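Local coordinates for cobalamin biosynthesis protein CobN (Mycobacterium tuberculosis, PDB 7C6O), which serves as the large, catalytic subunit of cobaltochelatase, which inserts cobalt into the corrin ring during cobalamin biosynthesis, at residues Q1009-R1014 with A1194-E1199; P509-G514 with P524-S529. All coordinates share one frame; numbering follows the deposited sequence.

Overall arrangement
Contact 2 is the more deeply buried of the two, with most of its touching residues in the interior, whereas contact 1 is only partly buried and has exposed residues at its margin. Their centres lie about 19 Å apart, on the same side of the chain's centre. Contact 2 joins two loops either side of helix 517-522 and relies on one arginine reaching a carbonyl, a leucine over a phenylalanine ring, and water. Contact 1 ties helix 1007-1013 to helix 1187-1203, far apart in sequence, mainly through charged side chains. They meet where Gln1009 CG packs 3.9 Å from Phe513 CD2, and helix 517-522 also touches the 1009-1014 segment.

Contact 1: Q1009-R1014 with A1194-E1199; sequences QLIDSR and AERLLE
Arg1196 lays one face of its guanidinium against the methyl CG2 of Ile1011 and hands its two terminal nitrogens to different partners. NH1 donates to Ile1011 O at 3.2 Å, arriving from above the carbonyl plane and with the hydrogen well off a straight line (143°). NH2 makes a weak, bent hydrogen bond to Asp1012 OD1, also 3.2 Å, that counts as a salt bridge. Bent at chi2 and chi3, the Arg1196 chain turns across to helix 1007-1013, and the length of arginine lets its end span the space between the two helices.

NH1 also meets Glu1199 OE2 on its syn side at 3.0 Å, within its own helix. Asp1012, Arg1196 and Glu1199 therefore form a salt-bridge network, linking the C-terminal end of helix 1007-1013 to the middle of helix 1187-1203. Asp1148 binds Arg1196 NE and Arg1203 binds Glu1199 OE1, so these charges are shared with further residues and probably balance one another locally.

Arg1014, where the chain leaves helix 1007-1013 with positive phi, sends its aliphatic part over Glu1199, CD lying 3.3 Å from Glu1199 OE2. Its guanidinium has Glu1195 OE1 over one face, at a long 3.9 Å from NH1; no N-H points at this oxygen, and only charge acts. Two waters complete the join. One donates to both Ile1011 O and Glu1199 OE1, adding to the Arg1196 bond on that carbonyl; the other accepts from Arg1014 NH1 and donates to Glu1199 OE2.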
loop_
_atom_site.group_PDB
_atom_site.type_symbol
_atom_site.label_atom_id
_atom_site.label_comp_id
_atom_site.label_asym_id
_atom_site.label_seq_id
_atom_site.Cartn_x
_atom_site.Cartn_y
_atom_site.Cartn_z
ATOM N N GLN A 1009 -17.322 11.216 -2.752
ATOM C CA GLN A 1009 -17.769 12.448 -2.111
ATOM C C GLN A 1009 -18.948 13.058 -2.856
ATOM O O GLN A 1009 -19.903 13.541 -2.236
ATOM C CB GLN A 1009 -16.614 13.451 -2.028
ATOM C CG GLN A 1009 -15.544 13.104 -0.998
ATOM C CD GLN A 1009 -14.571 12.037 -1.477
ATOM O OE1 GLN A 1009 -14.630 11.589 -2.622
ATOM N NE2 GLN A 1009 -13.665 11.629 -0.594
ATOM N N LEU A 1010 -18.905 13.037 -4.190
ATOM C CA LEU A 1010 -19.988 13.619 -4.976
ATOM C C LEU A 1010 -21.294 12.860 -4.763
ATOM O O LEU A 1010 -22.343 13.463 -4.507
ATOM C CB LEU A 1010 -19.610 13.634 -6.459
ATOM C CG LEU A 1010 -20.606 14.341 -7.379
ATOM C CD1 LEU A 1010 -20.677 15.833 -7.049
ATOM C CD2 LEU A 1010 -20.243 14.124 -8.840
ATOM N N ILE A 1011 -21.245 11.527 -4.857
ATOM C CA ILE A 1011 -22.455 10.719 -4.714
ATOM C C ILE A 1011 -23.044 10.878 -3.317
ATOM O O ILE A 1011 -24.268 10.946 -3.146
ATOM C CB ILE A 1011 -22.153 9.245 -5.051
ATOM C CG1 ILE A 1011 -22.436 8.958 -6.530
ATOM C CG2 ILE A 1011 -22.968 8.302 -4.177
ATOM C CD1 ILE A 1011 -21.639 9.799 -7.500
ATOM N N ASP A 1012 -22.187 10.965 -2.298
ATOM C CA ASP A 1012 -22.683 11.132 -0.936
ATOM C C ASP A 1012 -23.289 12.512 -0.717
ATOM O O ASP A 1012 -24.256 12.646 0.040
ATOM C CB ASP A 1012 -21.561 10.868 0.067
ATOM C CG ASP A 1012 -21.280 9.390 0.246
ATOM O OD1 ASP A 1012 -22.073 8.571 -0.265
ATOM O OD2 ASP A 1012 -20.270 9.044 0.893
ATOM N N SER A 1013 -22.746 13.543 -1.370
ATOM C CA SER A 1013 -23.322 14.879 -1.262
ATOM C C SER A 1013 -24.607 15.020 -2.062
ATOM O O SER A 1013 -25.418 15.899 -1.754
ATOM C CB SER A 1013 -22.325 15.930 -1.741
ATOM O OG SER A 1013 -22.302 15.978 -3.160
ATOM N N ARG A 1014 -24.789 14.193 -3.089
ATOM C CA ARG A 1014 -25.929 14.216 -4.001
ATOM C C ARG A 1014 -26.010 15.501 -4.818
ATOM O O ARG A 1014 -27.009 15.726 -5.509
ATOM C CB ARG A 1014 -27.254 13.983 -3.256
ATOM C CG ARG A 1014 -27.246 12.754 -2.354
ATOM C CD ARG A 1014 -28.645 12.390 -1.874
ATOM N NE ARG A 1014 -29.191 13.358 -0.928
ATOM C CZ ARG A 1014 -30.372 13.227 -0.333
ATOM N NH1 ARG A 1014 -31.132 12.168 -0.588
ATOM N NH2 ARG A 1014 -30.796 14.151 0.517
ATOM N N ALA A 1194 -33.180 3.125 2.243
ATOM C CA ALA A 1194 -34.448 3.598 1.694
ATOM C C ALA A 1194 -34.270 4.930 0.984
ATOM O O ALA A 1194 -34.831 5.150 -0.096
ATOM C CB ALA A 1194 -35.490 3.714 2.806
ATOM N N GLU A 1195 -33.478 5.828 1.571
ATOM C CA GLU A 1195 -33.222 7.116 0.936
ATOM C C GLU A 1195 -32.512 6.941 -0.402
ATOM O O GLU A 1195 -32.866 7.594 -1.391
ATOM C CB GLU A 1195 -32.398 7.996 1.871
ATOM C CG GLU A 1195 -32.712 9.474 1.772
ATOM C CD GLU A 1195 -31.922 10.296 2.770
ATOM O OE1 GLU A 1195 -30.676 10.209 2.757
ATOM O OE2 GLU A 1195 -32.548 11.015 3.575
ATOM N N ARG A 1196 -31.511 6.057 -0.457
ATOM C CA ARG A 1196 -30.755 5.886 -1.693
ATOM C C ARG A 1196 -31.611 5.263 -2.790
ATOM O O ARG A 1196 -31.511 5.655 -3.958
ATOM C CB ARG A 1196 -29.507 5.040 -1.443
ATOM C CG ARG A 1196 -28.539 5.028 -2.619
ATOM C CD ARG A 1196 -27.840 6.370 -2.765
ATOM N NE ARG A 1196 -26.779 6.528 -1.774
ATOM C CZ ARG A 1196 -26.089 7.648 -1.588
ATOM N NH1 ARG A 1196 -26.352 8.724 -2.321
ATOM N NH2 ARG A 1196 -25.137 7.693 -0.669
ATOM N N LEU A 1197 -32.456 4.292 -2.438
ATOM C CA LEU A 1197 -33.322 3.680 -3.441
ATOM C C LEU A 1197 -34.353 4.677 -3.954
ATOM O O LEU A 1197 -34.659 4.706 -5.152
ATOM C CB LEU A 1197 -33.996 2.435 -2.863
ATOM C CG LEU A 1197 -33.033 1.293 -2.518
ATOM C CD1 LEU A 1197 -33.658 0.317 -1.533
ATOM C CD2 LEU A 1197 -32.592 0.567 -3.786
ATOM N N LEU A 1198 -34.884 5.521 -3.065
ATOM C CA LEU A 1198 -35.757 6.598 -3.512
ATOM C C LEU A 1198 -35.006 7.611 -4.366
ATOM O O LEU A 1198 -35.593 8.198 -5.282
ATOM C CB LEU A 1198 -36.408 7.278 -2.309
ATOM C CG LEU A 1198 -37.533 6.477 -1.657
ATOM C CD1 LEU A 1198 -37.834 7.009 -0.268
ATOM C CD2 LEU A 1198 -38.781 6.521 -2.527
ATOM N N GLU A 1199 -33.712 7.827 -4.095
ATOM C CA GLU A 1199 -32.929 8.710 -4.957
ATOM C C GLU A 1199 -32.754 8.111 -6.348
ATOM O O GLU A 1199 -32.813 8.833 -7.351
ATOM C CB GLU A 1199 -31.563 9.009 -4.332
ATOM C CG GLU A 1199 -30.675 9.877 -5.228
ATOM C CD GLU A 1199 -29.278 10.098 -4.669
ATOM O OE1 GLU A 1199 -28.493 10.814 -5.327
ATOM O OE2 GLU A 1199 -28.964 9.561 -3.585
HETATM O O HOH W 1 -25.882 10.962 -5.244
HETATM O O HOH W 2 -29.901 9.302 -1.204
#

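Contact 2: P509-G514 with P524-S529; sequences PPRGFG and PDLPPS
The two irregular backbones come nearest at Arg511 and Pro528, whose CA atoms are 6.3 Å apart, and a water rather than a direct backbone bond joins them, donating to Pro510 O and Arg511 O and accepting from Ser529 N. A second water donates to Pro510 O and hydrogen-bonds with Ser529 OG.

Arg511 carries the polar part. Its side chain is modelled in two conformers; in the one described here NH1 and NH2 both point end-on at Leu526 O, which lies in the guanidinium plane. At 2.5 Å from Arg511 NH1 and 2.6 Å from Arg511 NH2, Leu526 O is improbably close, so the exact geometry of this grip is doubtful. A bend at chi2 (78°) turns the chain back to the other loop although its first bond leads away. In the same conformer Phe513 CE2 lies over one face of the guanidinium, 3.9 Å above its plane. Arginine suits the place because its planar, forked end can reach a loop carbonyl with two nitrogens while its flat face lies against the Phe513 ring.

Leu526 provides the apolar half. Its methyl CD2 sits 3.8 Å from the centroid of the Phe513 ring, almost on the ring normal, a CH-pi contact, and its CB packs against Phe513 CZ. The same methyl rests 3.7 Å from Gly512 C. Gly512 suits its place because its positive phi (119°) would jam a CB against the preceding carbonyl.

Ser529 caps helix 530-539 through Tyr532 N. The 509-514 loop leaves strand 503-507 for helix 517-522, which packs on Phe513, while helix 464-474 covers Leu526 and Pro527.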
loop_
_atom_site.group_PDB
_atom_site.type_symbol
_atom_site.label_atom_id
_atom_site.label_comp_id
_atom_site.label_asym_id
_atom_site.label_seq_id
_atom_site.Cartn_x
_atom_site.Cartn_y
_atom_site.Cartn_z
ATOM N N PRO A 509 -12.658 12.456 13.011
ATOM C CA PRO A 509 -13.356 13.669 12.598
ATOM C C PRO A 509 -13.585 13.668 11.102
ATOM O O PRO A 509 -12.835 13.030 10.340
ATOM C CB PRO A 509 -12.397 14.792 13.020
ATOM C CG PRO A 509 -11.476 14.176 14.006
ATOM C CD PRO A 509 -11.354 12.744 13.626
ATOM N N PRO A 510 -14.611 14.372 10.632
ATOM C CA PRO A 510 -14.924 14.344 9.202
ATOM C C PRO A 510 -13.874 15.070 8.376
ATOM O O PRO A 510 -13.270 16.055 8.809
ATOM C CB PRO A 510 -16.282 15.049 9.123
ATOM C CG PRO A 510 -16.313 15.928 10.312
ATOM C CD PRO A 510 -15.555 15.210 11.391
ATOM N N ARG A 511 -13.669 14.555 7.162
ATOM C CA ARG A 511 -12.689 15.131 6.248
ATOM C C ARG A 511 -13.040 16.571 5.889
ATOM O O ARG A 511 -12.151 17.419 5.743
ATOM C CB ARG A 511 -12.602 14.255 4.999
ATOM C CG ARG A 511 -11.675 14.756 3.923
ATOM C CD ARG A 511 -10.220 14.479 4.243
ATOM N NE ARG A 511 -9.383 14.877 3.119
ATOM C CZ ARG A 511 -9.029 16.132 2.868
ATOM N NH1 ARG A 511 -9.433 17.109 3.670
ATOM N NH2 ARG A 511 -8.276 16.411 1.814
ATOM N N GLY A 512 -14.327 16.865 5.733
ATOM C CA GLY A 512 -14.786 18.219 5.472
ATOM C C GLY A 512 -15.520 18.428 4.161
ATOM O O GLY A 512 -16.022 19.539 3.933
ATOM N N PHE A 513 -15.615 17.428 3.282
ATOM C CA PHE A 513 -16.283 17.639 2.001
ATOM C C PHE A 513 -17.797 17.721 2.135
ATOM O O PHE A 513 -18.452 18.300 1.261
ATOM C CB PHE A 513 -15.902 16.536 1.014
ATOM C CG PHE A 513 -14.495 16.641 0.512
ATOM C CD1 PHE A 513 -14.152 17.604 -0.424
ATOM C CD2 PHE A 513 -13.512 15.782 0.975
ATOM C CE1 PHE A 513 -12.854 17.710 -0.888
ATOM C CE2 PHE A 513 -12.212 15.883 0.516
ATOM C CZ PHE A 513 -11.883 16.849 -0.417
ATOM N N GLY A 514 -18.370 17.158 3.200
ATOM C CA GLY A 514 -19.790 17.346 3.442
ATOM C C GLY A 514 -20.132 18.770 3.828
ATOM O O GLY A 514 -21.231 19.250 3.535
ATOM N N PRO A 524 -9.625 18.935 -4.474
ATOM C CA PRO A 524 -9.172 17.647 -3.932
ATOM C C PRO A 524 -8.159 17.808 -2.814
ATOM O O PRO A 524 -8.035 16.902 -1.983
ATOM C CB PRO A 524 -8.568 16.937 -5.153
ATOM C CG PRO A 524 -8.226 18.041 -6.103
ATOM C CD PRO A 524 -9.270 19.095 -5.895
ATOM N N ASP A 525 -7.468 18.954 -2.743
ATOM C CA ASP A 525 -6.476 19.239 -1.711
ATOM C C ASP A 525 -7.059 19.957 -0.501
ATOM O O ASP A 525 -6.323 20.666 0.203
ATOM C CB ASP A 525 -5.322 20.056 -2.301
ATOM C CG ASP A 525 -5.798 21.236 -3.122
ATOM O OD1 ASP A 525 -7.021 21.362 -3.346
ATOM O OD2 ASP A 525 -4.941 22.040 -3.546
ATOM N N LEU A 526 -8.354 19.795 -0.238
ATOM C CA LEU A 526 -8.999 20.403 0.915
ATOM C C LEU A 526 -8.235 20.053 2.192
ATOM O O LEU A 526 -8.077 18.864 2.503
ATOM C CB LEU A 526 -10.445 19.925 1.024
ATOM C CG LEU A 526 -11.237 20.448 2.225
ATOM C CD1 LEU A 526 -11.472 21.944 2.099
ATOM C CD2 LEU A 526 -12.559 19.700 2.385
ATOM N N PRO A 527 -7.738 21.037 2.935
ATOM C CA PRO A 527 -6.970 20.738 4.147
ATOM C C PRO A 527 -7.886 20.300 5.274
ATOM O O PRO A 527 -9.105 20.520 5.213
ATOM C CB PRO A 527 -6.291 22.079 4.465
ATOM C CG PRO A 527 -7.242 23.097 3.922
ATOM C CD PRO A 527 -7.811 22.484 2.668
ATOM N N PRO A 528 -7.345 19.669 6.317
ATOM C CA PRO A 528 -8.171 19.358 7.487
ATOM C C PRO A 528 -8.662 20.637 8.147
ATOM O O PRO A 528 -8.007 21.680 8.093
ATOM C CB PRO A 528 -7.216 18.586 8.404
ATOM C CG PRO A 528 -5.857 19.081 8.016
ATOM C CD PRO A 528 -5.937 19.285 6.524
ATOM N N SER A 529 -9.835 20.546 8.766
ATOM C CA SER A 529 -10.435 21.685 9.442
ATOM C C SER A 529 -9.778 21.910 10.804
ATOM O O SER A 529 -8.999 21.087 11.293
ATOM C CB SER A 529 -11.935 21.472 9.621
ATOM O OG SER A 529 -12.182 20.445 10.571
HETATM O O HOH W 3 -11.445 18.307 8.049
HETATM O O HOH W 4 -13.749 18.159 10.948
#